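Protection of telomeres protein 1 (Schizosaccharomyces pombe, PDB 1QZH) binds single-stranded telomeric DNA, recognising 5'-GGTTAC-3', here through its N-terminal OB-fold domain, to protect the 3' overhang and to regulate telomerase and telomere length. Local coordinates at residues Q36-K41 / L114-D119; V45-I50 / V71-P76. All blocks are in the same frame, centred on the assembly; numbering follows the deposited sequence.

Contact 1: Q36-K41 / L114-D119; sequences QELQKK and LRSYRD. With nucleotides of chain A.
L38 meets D119 at the surface, where one methyl carries the closest approach: L38 CD1 lies 3.2 Å from D119 OD2, while its other methyl, CD2, points to the same oxygen from farther off. CD1 stands anti to CA (chi2 162°), which carries it out to the carboxylate. Since methyl against carboxylate oxygen gives no polar bond, this is plain packing, and with only 221 Å² buried in total the two segments touch lightly. S116 OG faces Q39 O at 4.1 Å, too far for a hydrogen bond.

Behind this first shell, each segment braces itself. Q39 NE2 donates to E37 O at 2.9 Å, the acceptor lying close to the Q39 amide plane, and so ties the side chain back to the loop backbone. R115 NH1 donates to S116 O at 3.2 Å, from above the carbonyl plane, which helps fix the guanidinium. R115 NH2 then reaches N1 of DA5 of chain A at 3.1 Å, with the base at the guanidinium edge. One face of the Y117 ring covers DC6 of chain A, with CE1 3.4 Å from base atom C2; R118 CG covers the opposite face. L114 and R115 bond through their backbones to T43 and Q122, respectively. An aromatic ring laid on a base is characteristic of single-stranded DNA sites on OB folds, and here R115 adds an edge contact to the neighbouring base.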
ATOM      1  N   GLN G  36       3.013  11.189  -5.237  1.00 72.63           N
ATOM      2  CA  GLN G  36       2.119  11.917  -6.125  1.00 75.08           C
ATOM      3  C   GLN G  36       2.762  13.158  -6.720  1.00 77.68           C
ATOM      4  O   GLN G  36       2.115  13.880  -7.464  1.00 78.77           O
ATOM      5  CB  GLN G  36       0.823  12.293  -5.393  1.00 73.94           C
ATOM      6  CG  GLN G  36       0.207  11.144  -4.582  1.00 73.24           C
ATOM      7  CD  GLN G  36      -1.316  11.149  -4.585  1.00 73.84           C
ATOM      8  OE1 GLN G  36      -1.963  11.069  -3.531  1.00 72.93           O
ATOM      9  NE2 GLN G  36      -1.900  11.229  -5.779  1.00 74.91           N
ATOM     10  N   GLU G  37       4.028  13.409  -6.391  1.00 81.58           N
ATOM     11  CA  GLU G  37       4.735  14.562  -6.943  1.00 85.70           C
ATOM     12  C   GLU G  37       4.895  14.344  -8.438  1.00 88.31           C
ATOM     13  O   GLU G  37       6.018  14.270  -8.939  1.00 88.55           O
ATOM     14  CB  GLU G  37       6.132  14.716  -6.345  1.00 86.93           C
ATOM     15  CG  GLU G  37       6.195  15.039  -4.874  1.00 90.31           C
ATOM     16  CD  GLU G  37       7.609  15.392  -4.432  1.00 92.13           C
ATOM     17  OE1 GLU G  37       8.561  14.732  -4.909  1.00 92.81           O
ATOM     18  OE2 GLU G  37       7.771  16.323  -3.609  1.00 92.45           O
ATOM     19  N   LEU G  38       3.767  14.230  -9.133  1.00 91.19           N
ATOM     20  CA  LEU G  38       3.715  14.019 -10.579  1.00 94.11           C
ATOM     21  C   LEU G  38       5.070  14.112 -11.297  1.00 95.96           C
ATOM     22  O   LEU G  38       5.509  15.199 -11.687  1.00 95.83           O
ATOM     23  CB  LEU G  38       2.715  15.012 -11.193  1.00 94.02           C
ATOM     24  CG  LEU G  38       1.248  14.805 -10.785  1.00 93.62           C
ATOM     25  CD1 LEU G  38       0.435  16.052 -11.065  1.00 93.28           C
ATOM     26  CD2 LEU G  38       0.684  13.616 -11.537  1.00 93.24           C
ATOM     27  N   GLN G  39       5.722  12.958 -11.461  1.00 97.44           N
ATOM     28  CA  GLN G  39       7.019  12.873 -12.132  1.00 98.73           C
ATOM     29  C   GLN G  39       6.880  12.140 -13.466  1.00 99.02           C
ATOM     30  O   GLN G  39       6.388  11.008 -13.508  1.00 99.41           O
ATOM     31  CB  GLN G  39       8.029  12.130 -11.251  1.00 99.32           C
ATOM     32  CG  GLN G  39       8.403  12.866  -9.976  1.00100.95           C
ATOM     33  CD  GLN G  39       9.143  14.169 -10.240  1.00101.48           C
ATOM     34  OE1 GLN G  39      10.248  14.170 -10.789  1.00102.00           O
ATOM     35  NE2 GLN G  39       8.538  15.286  -9.850  1.00101.81           N
ATOM     36  N   LYS G  40       7.314  12.786 -14.549  1.00 98.72           N
ATOM     37  CA  LYS G  40       7.235  12.191 -15.885  1.00 97.71           C
ATOM     38  C   LYS G  40       8.028  10.886 -15.952  1.00 96.17           C
ATOM     39  O   LYS G  40       7.533   9.875 -16.459  1.00 96.75           O
ATOM     40  CB  LYS G  40       7.776  13.155 -16.946  1.00 98.55           C
ATOM     41  CG  LYS G  40       7.750  12.588 -18.368  1.00 98.94           C
ATOM     42  CD  LYS G  40       8.740  13.322 -19.254  1.00 99.35           C
ATOM     43  CE  LYS G  40       8.610  12.968 -20.731  1.00 99.27           C
ATOM     44  NZ  LYS G  40       9.491  13.838 -21.573  1.00 99.12           N
ATOM     45  N   LYS G  41       9.260  10.916 -15.444  1.00 93.06           N
ATOM     46  CA  LYS G  41      10.117   9.736 -15.454  1.00 89.20           C
ATOM     47  C   LYS G  41       9.621   8.660 -14.502  1.00 85.65           C
ATOM     48  O   LYS G  41       9.487   8.893 -13.297  1.00 84.97           O
ATOM     49  CB  LYS G  41      11.550  10.124 -15.109  1.00 90.77           C
ATOM     50  CG  LYS G  41      12.219  10.952 -16.196  1.00 92.14           C
ATOM     51  CD  LYS G  41      13.735  10.862 -16.094  1.00 92.68           C
ATOM     52  CE  LYS G  41      14.413  11.429 -17.331  1.00 93.40           C
ATOM     53  NZ  LYS G  41      15.880  11.148 -17.328  1.00 93.14           N
ATOM     54  N   LEU G 114       5.722   4.297 -10.619  1.00 44.69           N
ATOM     55  CA  LEU G 114       4.957   5.530 -10.462  1.00 48.58           C
ATOM     56  C   LEU G 114       4.836   6.194 -11.838  1.00 52.93           C
ATOM     57  O   LEU G 114       5.844   6.370 -12.533  1.00 52.40           O
ATOM     58  CB  LEU G 114       5.681   6.479  -9.512  1.00 44.18           C
ATOM     59  CG  LEU G 114       5.119   6.722  -8.113  1.00 44.16           C
ATOM     60  CD1 LEU G 114       4.327   5.527  -7.602  1.00 42.92           C
ATOM     61  CD2 LEU G 114       6.281   7.069  -7.203  1.00 38.73           C
ATOM     62  N   ARG G 115       3.614   6.539 -12.242  1.00 56.76           N
ATOM     63  CA  ARG G 115       3.429   7.209 -13.528  1.00 63.59           C
ATOM     64  C   ARG G 115       2.161   8.088 -13.654  1.00 66.10           C
ATOM     65  O   ARG G 115       1.285   8.041 -12.808  1.00 65.51           O
ATOM     66  CB  ARG G 115       3.501   6.196 -14.651  1.00 65.33           C
ATOM     67  CG  ARG G 115       2.390   5.161 -14.636  1.00 67.46           C
ATOM     68  CD  ARG G 115       1.314   5.546 -15.630  1.00 70.19           C
ATOM     69  NE  ARG G 115       0.420   4.428 -15.929  1.00 73.26           N
ATOM     70  CZ  ARG G 115      -0.482   4.439 -16.903  1.00 73.87           C
ATOM     71  NH1 ARG G 115      -0.602   5.517 -17.669  1.00 75.23           N
ATOM     72  NH2 ARG G 115      -1.253   3.371 -17.118  1.00 74.05           N
ATOM     73  N   SER G 116       2.092   8.859 -14.734  1.00 69.22           N
ATOM     74  CA  SER G 116       0.970   9.769 -14.941  1.00 72.35           C
ATOM     75  C   SER G 116      -0.191   9.235 -15.789  1.00 74.51           C
ATOM     76  O   SER G 116       0.007   8.562 -16.804  1.00 75.38           O
ATOM     77  CB  SER G 116       1.476  11.085 -15.563  1.00 71.19           C
ATOM     78  OG  SER G 116       2.509  11.652 -14.777  1.00 67.77           O
ATOM     79  N   TYR G 117      -1.404   9.542 -15.342  1.00 77.37           N
ATOM     80  CA  TYR G 117      -2.627   9.181 -16.052  1.00 80.59           C
ATOM     81  C   TYR G 117      -3.580  10.366 -15.909  1.00 81.51           C
ATOM     82  O   TYR G 117      -3.951  10.680 -14.788  1.00 81.51           O
ATOM     83  CB  TYR G 117      -3.274   7.922 -15.495  1.00 81.27           C
ATOM     84  CG  TYR G 117      -4.616   7.635 -16.136  1.00 82.89           C
ATOM     85  CD1 TYR G 117      -5.803   7.627 -15.402  1.00 83.75           C
ATOM     86  CD2 TYR G 117      -4.689   7.393 -17.509  1.00 83.10           C
ATOM     87  CE1 TYR G 117      -7.034   7.384 -16.023  1.00 84.84           C
ATOM     88  CE2 TYR G 117      -5.911   7.150 -18.138  1.00 84.47           C
ATOM     89  CZ  TYR G 117      -7.080   7.148 -17.389  1.00 84.82           C
ATOM     90  OH  TYR G 117      -8.291   6.923 -18.008  1.00 85.86           O
ATOM     91  N   ARG G 118      -4.016  11.041 -17.002  1.00 83.04           N
ATOM     92  CA  ARG G 118      -4.913  12.227 -16.803  1.00 83.34           C
ATOM     93  C   ARG G 118      -4.306  12.967 -15.628  1.00 82.28           C
ATOM     94  O   ARG G 118      -4.361  12.462 -14.511  1.00 83.78           O
ATOM     95  CB  ARG G 118      -6.375  11.809 -16.588  1.00 86.11           C
ATOM     96  CG  ARG G 118      -7.093  11.374 -17.847  1.00 89.64           C
ATOM     97  CD  ARG G 118      -8.324  10.567 -17.478  1.00 92.06           C
ATOM     98  NE  ARG G 118      -9.133  10.187 -18.635  1.00 93.62           N
ATOM     99  CZ  ARG G 118     -10.374   9.712 -18.541  1.00 94.10           C
ATOM    100  NH1 ARG G 118     -10.952   9.580 -17.352  1.00 94.63           N
ATOM    101  NH2 ARG G 118     -11.041   9.367 -19.634  1.00 93.81           N
ATOM    102  N   ASP G 119      -3.680  14.150 -15.870  1.00 79.75           N
ATOM    103  CA  ASP G 119      -2.817  14.798 -14.890  1.00 77.61           C
ATOM    104  C   ASP G 119      -3.066  14.470 -13.413  1.00 75.63           C
ATOM    105  O   ASP G 119      -3.733  15.189 -12.674  1.00 75.29           O
ATOM    106  CB  ASP G 119      -2.686  16.290 -15.119  1.00 79.27           C
ATOM    107  CG  ASP G 119      -1.222  16.603 -14.867  1.00 81.51           C
ATOM    108  OD1 ASP G 119      -0.709  17.560 -15.481  1.00 82.84           O
ATOM    109  OD2 ASP G 119      -0.586  15.891 -14.066  1.00 83.91           O
TER
ATOM    110  P    DC A   6     -12.068  -0.814 -14.102  1.00 77.41           P
ATOM    111  OP1  DC A   6     -12.649  -1.182 -12.783  1.00 78.99           O
ATOM    112  OP2  DC A   6     -12.768  -1.218 -15.348  1.00 74.15           O
ATOM    113  O5'  DC A   6     -11.856   0.766 -14.136  1.00 77.28           O
ATOM    114  C5'  DC A   6     -12.059   1.513 -15.332  1.00 78.76           C
ATOM    115  C4'  DC A   6     -11.841   2.984 -15.067  1.00 82.55           C
ATOM    116  O4'  DC A   6     -10.437   3.222 -14.785  1.00 82.22           O
ATOM    117  C3'  DC A   6     -12.193   3.910 -16.236  1.00 84.54           C
ATOM    118  O3'  DC A   6     -12.642   5.176 -15.737  1.00 86.36           O
ATOM    119  C2'  DC A   6     -10.846   4.182 -16.876  1.00 83.47           C
ATOM    120  C1'  DC A   6      -9.950   4.235 -15.655  1.00 83.00           C
ATOM    121  N1   DC A   6      -8.523   3.986 -15.918  1.00 82.58           N
ATOM    122  C2   DC A   6      -7.600   4.213 -14.894  1.00 81.56           C
ATOM    123  O2   DC A   6      -8.015   4.574 -13.782  1.00 80.87           O
ATOM    124  N3   DC A   6      -6.280   4.034 -15.141  1.00 81.50           N
ATOM    125  C4   DC A   6      -5.876   3.640 -16.351  1.00 81.90           C
ATOM    126  N4   DC A   6      -4.565   3.495 -16.559  1.00 80.90           N
ATOM    127  C5   DC A   6      -6.798   3.381 -17.406  1.00 81.82           C
ATOM    128  C6   DC A   6      -8.099   3.562 -17.147  1.00 82.53           C
ATOM    129  P    DA A   5      -9.858  -3.704 -19.003  1.00 64.93           P
ATOM    130  OP1  DA A   5     -10.798  -4.834 -19.223  1.00 64.30           O
ATOM    131  OP2  DA A   5     -10.136  -2.385 -19.623  1.00 64.81           O
ATOM    132  O5'  DA A   5      -9.717  -3.475 -17.431  1.00 67.33           O
ATOM    133  C5'  DA A   5      -8.551  -2.857 -16.899  1.00 70.01           C
ATOM    134  C4'  DA A   5      -8.773  -2.386 -15.483  1.00 70.00           C
ATOM    135  O4'  DA A   5      -7.526  -1.780 -15.085  1.00 69.11           O
ATOM    136  C3'  DA A   5      -9.827  -1.293 -15.365  1.00 72.53           C
ATOM    137  O3'  DA A   5     -10.572  -1.394 -14.154  1.00 74.33           O
ATOM    138  C2'  DA A   5      -9.044   0.004 -15.461  1.00 72.42           C
ATOM    139  C1'  DA A   5      -7.580  -0.372 -15.253  1.00 69.42           C
ATOM    140  N9   DA A   5      -6.798  -0.042 -16.446  1.00 67.00           N
ATOM    141  C8   DA A   5      -7.316   0.139 -17.706  1.00 66.56           C
ATOM    142  N7   DA A   5      -6.425   0.471 -18.603  1.00 67.01           N
ATOM    143  C5   DA A   5      -5.235   0.503 -17.894  1.00 66.12           C
ATOM    144  C6   DA A   5      -3.917   0.805 -18.279  1.00 66.21           C
ATOM    145  N6   DA A   5      -3.573   1.154 -19.522  1.00 66.52           N
ATOM    146  N1   DA A   5      -2.956   0.738 -17.335  1.00 65.98           N
ATOM    147  C2   DA A   5      -3.307   0.395 -16.089  1.00 66.51           C
ATOM    148  N3   DA A   5      -4.513   0.099 -15.601  1.00 66.55           N
ATOM    149  C4   DA A   5      -5.445   0.175 -16.564  1.00 66.13           C
TER

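Contact 2: V45-I50 / V71-P76; sequences VNLFGI and VYLWDP
L73 reaches across to strand 45-50 with both methyls. Its CB and CG serve as the stem. CD1, anti to CA (chi2 -168°), is carried to L47, lying 3.8 Å from L47 CB and 4.0 Å from L47 CD1; CD2 turns to the backbone instead and rests 3.5 Å from I50 O, beside the G49 carbonyl carbon. With an alanine here both methyls would be missing, and L47 would probably lose this apolar neighbour while a gap opened over the G49-I50 peptide.

Just beyond, the backbones join. I50 and W74 form an antiparallel hydrogen-bonded pair: I50 N to W74 O is 2.8 Å and nearly straight (174°), and W74 N to I50 O is also 2.8 Å but more bent. The side chains of this pair run along the same face of the sheet, with W74 CE3, on the ring edge, 4.0 Å from I50 CB. The short strand axes nevertheless cross at 91°, so the pairing here is confined to I50 and W74, the latter the last residue of its strand. Next to the pair sits G49, where a CB would collide with W74 O. A water bridges what the divergence separates, donating to F48 O (2.6 Å) and D75 OD2 (2.9 Å); D75 OD2 also accepts from I32 N, and OD1 bonds T77 OG1.

A glycine where the first long strand curves is consistent with the curled OB-fold barrel. L47 and L73 both pack on I87 of strand 85-91, G49 bonds through its backbone to L107 of strand 106-110, and helix 158-173 covers I50 with L167 and W171, the latter also meeting the W74 ring edge-to-face.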
ATOM      1  N   VAL G  45       9.310   2.307  -6.838  1.00 39.56           N
ATOM      2  CA  VAL G  45       9.386   2.588  -5.414  1.00 36.49           C
ATOM      3  C   VAL G  45       8.737   1.478  -4.587  1.00 35.21           C
ATOM      4  O   VAL G  45       8.158   0.532  -5.121  1.00 34.92           O
ATOM      5  CB  VAL G  45       8.643   3.915  -5.072  1.00 37.35           C
ATOM      6  CG1 VAL G  45       9.207   5.076  -5.879  1.00 35.01           C
ATOM      7  CG2 VAL G  45       7.156   3.766  -5.300  1.00 35.82           C
ATOM      8  N   ASN G  46       8.855   1.597  -3.262  1.00 30.78           N
ATOM      9  CA  ASN G  46       8.179   0.708  -2.348  1.00 31.30           C
ATOM     10  C   ASN G  46       7.230   1.590  -1.581  1.00 28.75           C
ATOM     11  O   ASN G  46       7.559   2.745  -1.319  1.00 31.25           O
ATOM     12  CB  ASN G  46       9.115   0.060  -1.325  1.00 29.63           C
ATOM     13  CG  ASN G  46      10.251  -0.679  -1.953  1.00 30.70           C
ATOM     14  OD1 ASN G  46      10.050  -1.546  -2.814  1.00 26.61           O
ATOM     15  ND2 ASN G  46      11.474  -0.349  -1.528  1.00 23.58           N
ATOM     16  N   LEU G  47       6.048   1.065  -1.230  1.00 26.23           N
ATOM     17  CA  LEU G  47       5.076   1.855  -0.501  1.00 29.11           C
ATOM     18  C   LEU G  47       4.621   1.088   0.704  1.00 27.65           C
ATOM     19  O   LEU G  47       4.654  -0.137   0.713  1.00 27.04           O
ATOM     20  CB  LEU G  47       3.844   2.148  -1.355  1.00 27.32           C
ATOM     21  CG  LEU G  47       4.038   2.856  -2.704  1.00 29.54           C
ATOM     22  CD1 LEU G  47       2.793   2.755  -3.557  1.00 30.77           C
ATOM     23  CD2 LEU G  47       4.423   4.317  -2.485  1.00 25.83           C
ATOM     24  N   PHE G  48       4.174   1.829   1.700  1.00 30.02           N
ATOM     25  CA  PHE G  48       3.673   1.314   2.947  1.00 32.53           C
ATOM     26  C   PHE G  48       2.510   2.211   3.364  1.00 34.39           C
ATOM     27  O   PHE G  48       2.697   3.422   3.552  1.00 32.93           O
ATOM     28  CB  PHE G  48       4.749   1.302   4.040  1.00 34.10           C
ATOM     29  CG  PHE G  48       4.543   0.278   5.136  1.00 34.50           C
ATOM     30  CD1 PHE G  48       5.622  -0.132   5.916  1.00 37.12           C
ATOM     31  CD2 PHE G  48       3.294  -0.268   5.385  1.00 32.96           C
ATOM     32  CE1 PHE G  48       5.463  -1.080   6.927  1.00 35.22           C
ATOM     33  CE2 PHE G  48       3.116  -1.211   6.385  1.00 34.20           C
ATOM     34  CZ  PHE G  48       4.207  -1.615   7.165  1.00 36.85           C
ATOM     35  N   GLY G  49       1.313   1.656   3.492  1.00 34.69           N
ATOM     36  CA  GLY G  49       0.197   2.501   3.888  1.00 37.62           C
ATOM     37  C   GLY G  49      -1.085   1.796   4.256  1.00 36.80           C
ATOM     38  O   GLY G  49      -1.119   0.577   4.383  1.00 37.45           O
ATOM     39  N   ILE G  50      -2.145   2.574   4.448  1.00 39.96           N
ATOM     40  CA  ILE G  50      -3.447   2.003   4.784  1.00 41.69           C
ATOM     41  C   ILE G  50      -4.324   1.963   3.530  1.00 41.50           C
ATOM     42  O   ILE G  50      -4.359   2.924   2.762  1.00 40.81           O
ATOM     43  CB  ILE G  50      -4.183   2.841   5.850  1.00 43.67           C
ATOM     44  CG1 ILE G  50      -3.348   2.921   7.129  1.00 43.16           C
ATOM     45  CG2 ILE G  50      -5.553   2.212   6.150  1.00 44.02           C
ATOM     46  CD1 ILE G  50      -3.239   1.604   7.873  1.00 46.03           C
ATOM     47  N   VAL G  71      -6.140  -0.707  -5.473  1.00 37.43           N
ATOM     48  CA  VAL G  71      -6.200  -0.197  -4.127  1.00 37.13           C
ATOM     49  C   VAL G  71      -5.857   1.276  -4.203  1.00 37.96           C
ATOM     50  O   VAL G  71      -5.241   1.723  -5.171  1.00 36.57           O
ATOM     51  CB  VAL G  71      -5.179  -0.889  -3.166  1.00 38.33           C
ATOM     52  CG1 VAL G  71      -5.504  -2.372  -3.009  1.00 36.39           C
ATOM     53  CG2 VAL G  71      -3.763  -0.686  -3.677  1.00 39.55           C
ATOM     54  N   TYR G  72      -6.304   2.021  -3.191  1.00 39.43           N
ATOM     55  CA  TYR G  72      -5.997   3.439  -3.032  1.00 40.93           C
ATOM     56  C   TYR G  72      -5.249   3.501  -1.700  1.00 41.69           C
ATOM     57  O   TYR G  72      -5.774   3.089  -0.664  1.00 42.06           O
ATOM     58  CB  TYR G  72      -7.279   4.273  -2.985  1.00 41.94           C
ATOM     59  CG  TYR G  72      -7.974   4.307  -4.317  1.00 41.95           C
ATOM     60  CD1 TYR G  72      -8.710   3.211  -4.768  1.00 42.53           C
ATOM     61  CD2 TYR G  72      -7.835   5.404  -5.164  1.00 43.81           C
ATOM     62  CE1 TYR G  72      -9.282   3.198  -6.021  1.00 42.44           C
ATOM     63  CE2 TYR G  72      -8.412   5.404  -6.438  1.00 43.47           C
ATOM     64  CZ  TYR G  72      -9.129   4.301  -6.852  1.00 43.81           C
ATOM     65  OH  TYR G  72      -9.689   4.287  -8.114  1.00 49.56           O
ATOM     66  N   LEU G  73      -4.010   3.974  -1.728  1.00 43.04           N
ATOM     67  CA  LEU G  73      -3.222   4.019  -0.502  1.00 43.37           C
ATOM     68  C   LEU G  73      -3.225   5.341   0.231  1.00 44.14           C
ATOM     69  O   LEU G  73      -3.158   6.409  -0.373  1.00 42.47           O
ATOM     70  CB  LEU G  73      -1.772   3.608  -0.771  1.00 42.88           C
ATOM     71  CG  LEU G  73      -1.447   2.116  -0.692  1.00 44.39           C
ATOM     72  CD1 LEU G  73       0.069   1.953  -0.680  1.00 42.29           C
ATOM     73  CD2 LEU G  73      -2.057   1.503   0.565  1.00 43.23           C
ATOM     74  N   TRP G  74      -3.279   5.246   1.554  1.00 46.84           N
ATOM     75  CA  TRP G  74      -3.281   6.426   2.403  1.00 49.82           C
ATOM     76  C   TRP G  74      -2.224   6.356   3.510  1.00 49.14           C
ATOM     77  O   TRP G  74      -1.937   5.295   4.042  1.00 46.80           O
ATOM     78  CB  TRP G  74      -4.665   6.586   3.055  1.00 51.17           C
ATOM     79  CG  TRP G  74      -4.759   7.759   3.990  1.00 54.95           C
ATOM     80  CD1 TRP G  74      -5.147   9.028   3.677  1.00 57.16           C
ATOM     81  CD2 TRP G  74      -4.396   7.784   5.378  1.00 57.32           C
ATOM     82  NE1 TRP G  74      -5.046   9.844   4.778  1.00 57.85           N
ATOM     83  CE2 TRP G  74      -4.588   9.107   5.836  1.00 58.32           C
ATOM     84  CE3 TRP G  74      -3.922   6.818   6.279  1.00 57.82           C
ATOM     85  CZ2 TRP G  74      -4.326   9.491   7.159  1.00 57.99           C
ATOM     86  CZ3 TRP G  74      -3.662   7.200   7.593  1.00 58.80           C
ATOM     87  CH2 TRP G  74      -3.867   8.528   8.018  1.00 59.09           C
ATOM     88  N   ASP G  75      -1.649   7.502   3.846  1.00 52.72           N
ATOM     89  CA  ASP G  75      -0.700   7.592   4.947  1.00 55.55           C
ATOM     90  C   ASP G  75      -0.791   9.020   5.492  1.00 58.28           C
ATOM     91  O   ASP G  75      -1.323   9.908   4.816  1.00 58.77           O
ATOM     92  CB  ASP G  75       0.733   7.207   4.516  1.00 54.48           C
ATOM     93  CG  ASP G  75       1.492   8.327   3.833  1.00 54.75           C
ATOM     94  OD1 ASP G  75       1.118   9.512   3.965  1.00 58.27           O
ATOM     95  OD2 ASP G  75       2.504   8.008   3.173  1.00 51.03           O
ATOM     96  N   PRO G  76      -0.297   9.256   6.723  1.00 60.74           N
ATOM     97  CA  PRO G  76      -0.316  10.567   7.390  1.00 61.03           C
ATOM     98  C   PRO G  76      -0.070  11.798   6.526  1.00 60.71           C
ATOM     99  O   PRO G  76      -0.710  12.827   6.726  1.00 61.63           O
ATOM    100  CB  PRO G  76       0.736  10.406   8.482  1.00 61.67           C
ATOM    101  CG  PRO G  76       0.542   8.986   8.890  1.00 62.44           C
ATOM    102  CD  PRO G  76       0.416   8.267   7.556  1.00 61.49           C
TER
HETATM  103  O   HOH W   1       3.864   5.667   4.193  1.00 34.88           O

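How the contacts relate
From the N terminus, the chain leaves helix 32-35 through 36-41, the first half of contact 1, and enters strand 44-59 after two more residues, where 45-50 opens contact 2. The hairpin return along strand 67-74 closes contact 2 at 71-76, a short loop nested wholly inside the longer one that contact 1 closes at 114-119. Contact 2 lies near the centre of the chain, whereas contact 1 sits at the surface, about 16 Å away between centres. They still touch: L114 CD2 packs 3.8 Å from V45 CG1, because strands 112-116 and 44-59 are neighbours in one sheet. Through these strands the buried hairpin pairing joins the surface loops beside R115 and Y117, which meet the DNA.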